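Local coordinates for putative capsular polysaccharide biosynthesis protein (PDB 6EWJ) that probably acts as a pyridoxal phosphate-dependent sugar aminotransferase in the teichoic acid biosynthesis of Streptococcus pneumoniae, at residues A[75-80]-A[98-103]; A[81-86]-A[131-136]. All coordinates share one frame; numbering follows the deposited sequence.

Contact 1 of 2, residues A[75-80]-A[98-103]; sequences LEVGPG and THVGAT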
loop_
_atom_site.group_PDB
_atom_site.type_symbol
_atom_site.label_atom_id
_atom_site.label_comp_id
_atom_site.label_asym_id
_atom_site.label_seq_id
_atom_site.Cartn_x
_atom_site.Cartn_y
_atom_site.Cartn_z
ATOM N N LEU A 75 -17.888 -3.206 -2.215
ATOM C CA LEU A 75 -18.997 -3.905 -2.882
ATOM C C LEU A 75 -19.121 -5.420 -2.580
ATOM O O LEU A 75 -20.119 -6.042 -2.964
ATOM C CB LEU A 75 -18.896 -3.678 -4.391
ATOM C CG LEU A 75 -19.079 -2.235 -4.848
ATOM C CD1 LEU A 75 -18.796 -2.134 -6.322
ATOM C CD2 LEU A 75 -20.478 -1.708 -4.509
ATOM N N GLU A 76 -18.131 -5.986 -1.888
ATOM C CA GLU A 76 -17.991 -7.435 -1.613
ATOM C C GLU A 76 -18.067 -8.317 -2.879
ATOM O O GLU A 76 -18.618 -9.400 -2.865
ATOM C CB GLU A 76 -18.959 -7.878 -0.526
ATOM C CG GLU A 76 -18.704 -7.173 0.803
ATOM C CD GLU A 76 -19.743 -7.512 1.835
ATOM O OE1 GLU A 76 -20.855 -7.098 1.637
ATOM O OE2 GLU A 76 -19.501 -8.185 2.855
ATOM N N VAL A 77 -17.502 -7.827 -3.963
ATOM C CA VAL A 77 -17.337 -8.606 -5.193
ATOM C C VAL A 77 -16.270 -9.662 -4.868
ATOM O O VAL A 77 -15.194 -9.322 -4.353
ATOM C CB VAL A 77 -16.902 -7.698 -6.380
ATOM C CG1 VAL A 77 -16.522 -8.486 -7.629
ATOM C CG2 VAL A 77 -18.014 -6.730 -6.723
ATOM N N GLY A 78 -16.569 -10.929 -5.133
ATOM C CA GLY A 78 -15.625 -11.999 -4.857
ATOM C C GLY A 78 -15.813 -13.243 -5.717
ATOM O O GLY A 78 -16.292 -13.138 -6.862
ATOM N N PRO A 79 -15.405 -14.413 -5.190
ATOM C CA PRO A 79 -15.542 -15.694 -5.912
ATOM C C PRO A 79 -16.951 -15.925 -6.428
ATOM O O PRO A 79 -17.915 -15.699 -5.705
ATOM C CB PRO A 79 -15.171 -16.726 -4.851
ATOM C CG PRO A 79 -14.189 -16.010 -3.977
ATOM C CD PRO A 79 -14.723 -14.604 -3.891
ATOM N N GLY A 80 -17.052 -16.317 -7.693
ATOM C CA GLY A 80 -18.342 -16.552 -8.320
ATOM C C GLY A 80 -18.947 -15.334 -9.001
ATOM O O GLY A 80 -19.840 -15.505 -9.822
ATOM N N THR A 98 -8.924 -10.157 -10.025
ATOM C CA THR A 98 -8.373 -11.449 -9.598
ATOM C C THR A 98 -7.994 -11.371 -8.120
ATOM O O THR A 98 -8.106 -12.378 -7.399
ATOM C CB THR A 98 -7.188 -11.919 -10.458
ATOM O OG1 THR A 98 -6.072 -11.054 -10.267
ATOM C CG2 THR A 98 -7.566 -11.929 -11.947
ATOM N N HIS A 99 -7.572 -10.201 -7.649
ATOM C CA HIS A 99 -7.226 -10.043 -6.241
ATOM C C HIS A 99 -8.347 -10.371 -5.288
ATOM O O HIS A 99 -8.110 -11.011 -4.245
ATOM C CB HIS A 99 -6.726 -8.654 -5.915
ATOM C CG HIS A 99 -5.426 -8.316 -6.567
ATOM N ND1 HIS A 99 -4.833 -7.082 -6.427
ATOM C CD2 HIS A 99 -4.601 -9.047 -7.362
ATOM C CE1 HIS A 99 -3.712 -7.050 -7.119
ATOM N NE2 HIS A 99 -3.570 -8.223 -7.734
ATOM N N VAL A 100 -9.569 -9.978 -5.632
ATOM C CA VAL A 100 -10.725 -10.259 -4.789
ATOM C C VAL A 100 -11.344 -11.614 -5.084
ATOM O O VAL A 100 -12.317 -12.019 -4.459
ATOM C CB VAL A 100 -11.796 -9.131 -4.897
ATOM C CG1 VAL A 100 -11.193 -7.818 -4.532
ATOM C CG2 VAL A 100 -12.429 -9.080 -6.296
ATOM N N GLY A 101 -10.791 -12.320 -6.073
ATOM C CA GLY A 101 -11.213 -13.659 -6.416
ATOM C C GLY A 101 -12.368 -13.752 -7.390
ATOM O O GLY A 101 -12.905 -14.821 -7.561
ATOM N N ALA A 102 -12.766 -12.628 -7.975
ATOM C CA ALA A 102 -13.794 -12.587 -8.992
ATOM C C ALA A 102 -13.217 -12.992 -10.355
ATOM O O ALA A 102 -12.009 -13.120 -10.525
ATOM C CB ALA A 102 -14.401 -11.193 -9.090
ATOM N N THR A 103 -14.110 -13.189 -11.312
ATOM C CA THR A 103 -13.760 -13.618 -12.656
ATOM C C THR A 103 -13.788 -12.436 -13.610
ATOM O O THR A 103 -14.847 -11.820 -13.812
ATOM C CB THR A 103 -14.723 -14.702 -13.149
ATOM O OG1 THR A 103 -14.783 -15.749 -12.182
ATOM C CG2 THR A 103 -14.240 -15.303 -14.495
HETATM O O HOH W 1 -14.561 -16.188 -9.587
#
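Gly80 and Gly101 are joined by a water molecule that three groups grip. Gly80 N donates to it at 3.1 Å, the water in turn donates to Gly101 O at 3.0 Å, and Thr103 OG1 lies 2.6 Å from the water oxygen as its third partner. The carbonyl oxygens of both segments, 75-80 and 98-103, also take contacts from backbone C-H groups. Pro79 CA approaches Gly101 O to 3.2 Å, with 145° at the hydrogen, so this carbonyl oxygen serves both the water and the proline. Gly78 is used twice: its CA lies 3.3 Å from Val100 O, while its own O receives Ala102 CA at the same separation. Gly101, with a positive phi of 87°, closes the helix 92-99 in a Schellman motif and turns its carbonyl oxygen to Pro79. Val77 holds CG1 opposite its backbone N (chi1 172°), and this methyl makes an apolar contact with Ala102 CB at 3.7 Å. Val100 CG2, by contrast, is a methyl set against a carbonyl, 3.4 Å from Val77 O. The contact thus pairs the turn after helix 64-74 with the end of helix 92-99, just before strands 82-86 and 103-107 begin. Val77 and Ala102 both rest on Val83 of strand 82-86. Next to the contact, His99 is hydrogen-bonded to Glu69 of helix 64-74 and stacks on Tyr262 of the second subunit, which places this helix end beside the dimer interface.

Contact 2 of 2, residues A[81-86]-A[131-136]; sequences DEVIVP and VIIPVE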
loop_
_atom_site.group_PDB
_atom_site.type_symbol
_atom_site.label_atom_id
_atom_site.label_comp_id
_atom_site.label_asym_id
_atom_site.label_seq_id
_atom_site.Cartn_x
_atom_site.Cartn_y
_atom_site.Cartn_z
ATOM N N ASP A 81 -18.474 -14.124 -8.687
ATOM C CA ASP A 81 -18.913 -12.899 -9.373
ATOM C C ASP A 81 -18.069 -12.611 -10.618
ATOM O O ASP A 81 -16.897 -12.969 -10.677
ATOM C CB ASP A 81 -18.808 -11.675 -8.464
ATOM C CG ASP A 81 -19.648 -11.791 -7.202
ATOM O OD1 ASP A 81 -20.774 -12.286 -7.276
ATOM O OD2 ASP A 81 -19.163 -11.362 -6.149
ATOM N N GLU A 82 -18.686 -11.965 -11.609
ATOM C CA GLU A 82 -18.019 -11.508 -12.831
ATOM C C GLU A 82 -17.886 -9.982 -12.850
ATOM O O GLU A 82 -18.752 -9.237 -12.327
ATOM C CB GLU A 82 -18.773 -11.987 -14.062
ATOM C CG GLU A 82 -18.674 -13.502 -14.239
ATOM C CD GLU A 82 -19.523 -14.053 -15.353
ATOM O OE1 GLU A 82 -20.315 -13.290 -15.980
ATOM O OE2 GLU A 82 -19.386 -15.271 -15.616
ATOM N N VAL A 83 -16.741 -9.523 -13.341
ATOM C CA VAL A 83 -16.484 -8.091 -13.502
ATOM C C VAL A 83 -16.047 -7.848 -14.906
ATOM O O VAL A 83 -15.083 -8.443 -15.368
ATOM C CB VAL A 83 -15.384 -7.541 -12.565
ATOM C CG1 VAL A 83 -15.194 -6.040 -12.778
ATOM C CG2 VAL A 83 -15.723 -7.852 -11.141
ATOM N N ILE A 84 -16.745 -6.954 -15.581
ATOM C CA ILE A 84 -16.452 -6.676 -16.963
ATOM C C ILE A 84 -15.418 -5.555 -17.088
ATOM O O ILE A 84 -15.549 -4.497 -16.463
ATOM C CB ILE A 84 -17.740 -6.329 -17.744
ATOM C CG1 ILE A 84 -18.537 -7.608 -17.977
ATOM C CG2 ILE A 84 -17.404 -5.654 -19.046
ATOM C CD1 ILE A 84 -19.924 -7.441 -18.539
ATOM N N VAL A 85 -14.436 -5.778 -17.942
ATOM C CA VAL A 85 -13.415 -4.805 -18.251
ATOM C C VAL A 85 -13.166 -4.787 -19.766
ATOM O O VAL A 85 -13.352 -5.800 -20.423
ATOM C CB VAL A 85 -12.070 -5.102 -17.590
ATOM C CG1 VAL A 85 -12.215 -5.018 -16.098
ATOM C CG2 VAL A 85 -11.505 -6.487 -17.963
ATOM N N PRO A 86 -12.687 -3.653 -20.304
ATOM C CA PRO A 86 -12.264 -3.696 -21.697
ATOM C C PRO A 86 -11.048 -4.556 -21.928
ATOM O O PRO A 86 -10.208 -4.698 -21.028
ATOM C CB PRO A 86 -11.956 -2.235 -22.020
ATOM C CG PRO A 86 -12.567 -1.400 -20.920
ATOM C CD PRO A 86 -12.553 -2.311 -19.723
ATOM N N VAL A 131 -20.091 -5.772 -11.648
ATOM C CA VAL A 131 -19.402 -4.502 -11.859
ATOM C C VAL A 131 -18.949 -4.397 -13.301
ATOM O O VAL A 131 -18.561 -5.404 -13.921
ATOM C CB VAL A 131 -18.171 -4.352 -10.942
ATOM C CG1 VAL A 131 -17.311 -3.162 -11.333
ATOM C CG2 VAL A 131 -18.590 -4.199 -9.493
ATOM N N ILE A 132 -19.013 -3.188 -13.834
ATOM C CA ILE A 132 -18.408 -2.849 -15.097
ATOM C C ILE A 132 -17.354 -1.791 -14.784
ATOM O O ILE A 132 -17.645 -0.802 -14.076
ATOM C CB ILE A 132 -19.427 -2.293 -16.110
ATOM C CG1 ILE A 132 -20.469 -3.347 -16.428
ATOM C CG2 ILE A 132 -18.714 -1.876 -17.404
ATOM C CD1 ILE A 132 -21.719 -2.840 -17.108
ATOM N N ILE A 133 -16.147 -1.989 -15.325
ATOM C CA ILE A 133 -15.046 -1.020 -15.212
ATOM C C ILE A 133 -14.653 -0.407 -16.590
ATOM O O ILE A 133 -13.721 -0.896 -17.239
ATOM C CB ILE A 133 -13.773 -1.641 -14.516
ATOM C CG1 ILE A 133 -14.153 -2.380 -13.221
ATOM C CG2 ILE A 133 -12.729 -0.539 -14.215
ATOM C CD1 ILE A 133 -12.974 -3.033 -12.475
ATOM N N PRO A 134 -15.333 0.671 -17.032
ATOM C CA PRO A 134 -14.809 1.434 -18.150
ATOM C C PRO A 134 -13.484 2.126 -17.794
ATOM O O PRO A 134 -13.301 2.526 -16.623
ATOM C CB PRO A 134 -15.898 2.514 -18.381
ATOM C CG PRO A 134 -17.066 2.139 -17.516
ATOM C CD PRO A 134 -16.439 1.390 -16.367
ATOM N N VAL A 135 -12.623 2.314 -18.789
ATOM C CA VAL A 135 -11.426 3.103 -18.626
ATOM C C VAL A 135 -11.502 4.394 -19.423
ATOM O O VAL A 135 -11.856 4.392 -20.625
ATOM C CB VAL A 135 -10.147 2.316 -18.998
ATOM C CG1 VAL A 135 -10.127 1.861 -20.438
ATOM C CG2 VAL A 135 -8.895 3.124 -18.747
ATOM N N GLU A 136 -11.144 5.486 -18.777
ATOM C CA GLU A 136 -11.254 6.787 -19.373
ATOM C C GLU A 136 -9.892 7.065 -20.031
ATOM O O GLU A 136 -9.080 7.867 -19.588
ATOM C CB GLU A 136 -11.658 7.860 -18.361
ATOM C CG GLU A 136 -12.640 7.448 -17.288
ATOM C CD GLU A 136 -14.017 7.014 -17.764
ATOM O OE1 GLU A 136 -14.337 7.025 -18.979
ATOM O OE2 GLU A 136 -14.799 6.616 -16.858
#
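Ile84 is bonded through both its backbone groups to the neighbouring strand: Ile133 N donates to Ile84 O at 2.8 Å (169° at the hydrogen), and Ile84 N donates to Val131 O at 2.9 Å (165°). One residue reaching two partners that flank Ile132 is the signature of a parallel pair. Val131 O also takes a C-H contact from Val83 CA at 3.4 Å. Farther along, the ladder stops at a proline. Pro86 has no N-H to offer, and its CD sits 3.1 Å from Ile133 O, a buried carbonyl that finds no hydrogen-bond partner; Val131 N, at the other end, is likewise buried without one. Val83 and Val131 lie on one face of the sheet, where their CG1 methyls meet at 3.9 Å. A chi1 of -179° swings CG1 of Val83 away from its own N, where it also reaches Ile133 CD1, 3.7 Å away, the two side chains crossing at a slant. Val85 runs alongside Ile133, with its CG1 4.0 Å from Ile133 CB. Ile84 and Ile132 pack on the opposite face. At the end of strand 82-86, Pro86 CG touches Val135 CG1, which lies beyond strand 129-132. There Val135 comes within about 5 Å, side chain to side chain, of His179, a pyridoxal phosphate-binding residue, though no cofactor is bound here. In the central mixed sheet the pair is flanked by strand 103-107 beside 82-86, whose Val105 and Val107 touch Ile84, and by strand 172-177 beside 129-132, whose Val174 and Asp176 meet Val131 and Ile133.

The two centres are 12 Å apart; contact 2 lies within the parallel part of the central sheet and contact 1 at its margin, where strands 82-86 and 103-107 begin. Along the chain their segments alternate: 75-80 runs directly into 81-86, then come 98-103 and 131-136. Strand 82-86, helix 92-99 and strand 103-107 form a beta-alpha-beta crossover, and contact 1 brings the loop leading into its first strand against the turn leading into its last. Thr103 joins the contacts through probable hydrogen bonds, from its N to Asp81 O (2.9 Å) and from Val83 N to its O (3.0 Å). Contact 1 is thus partly exposed; contact 2 is buried and nears the cofactor site.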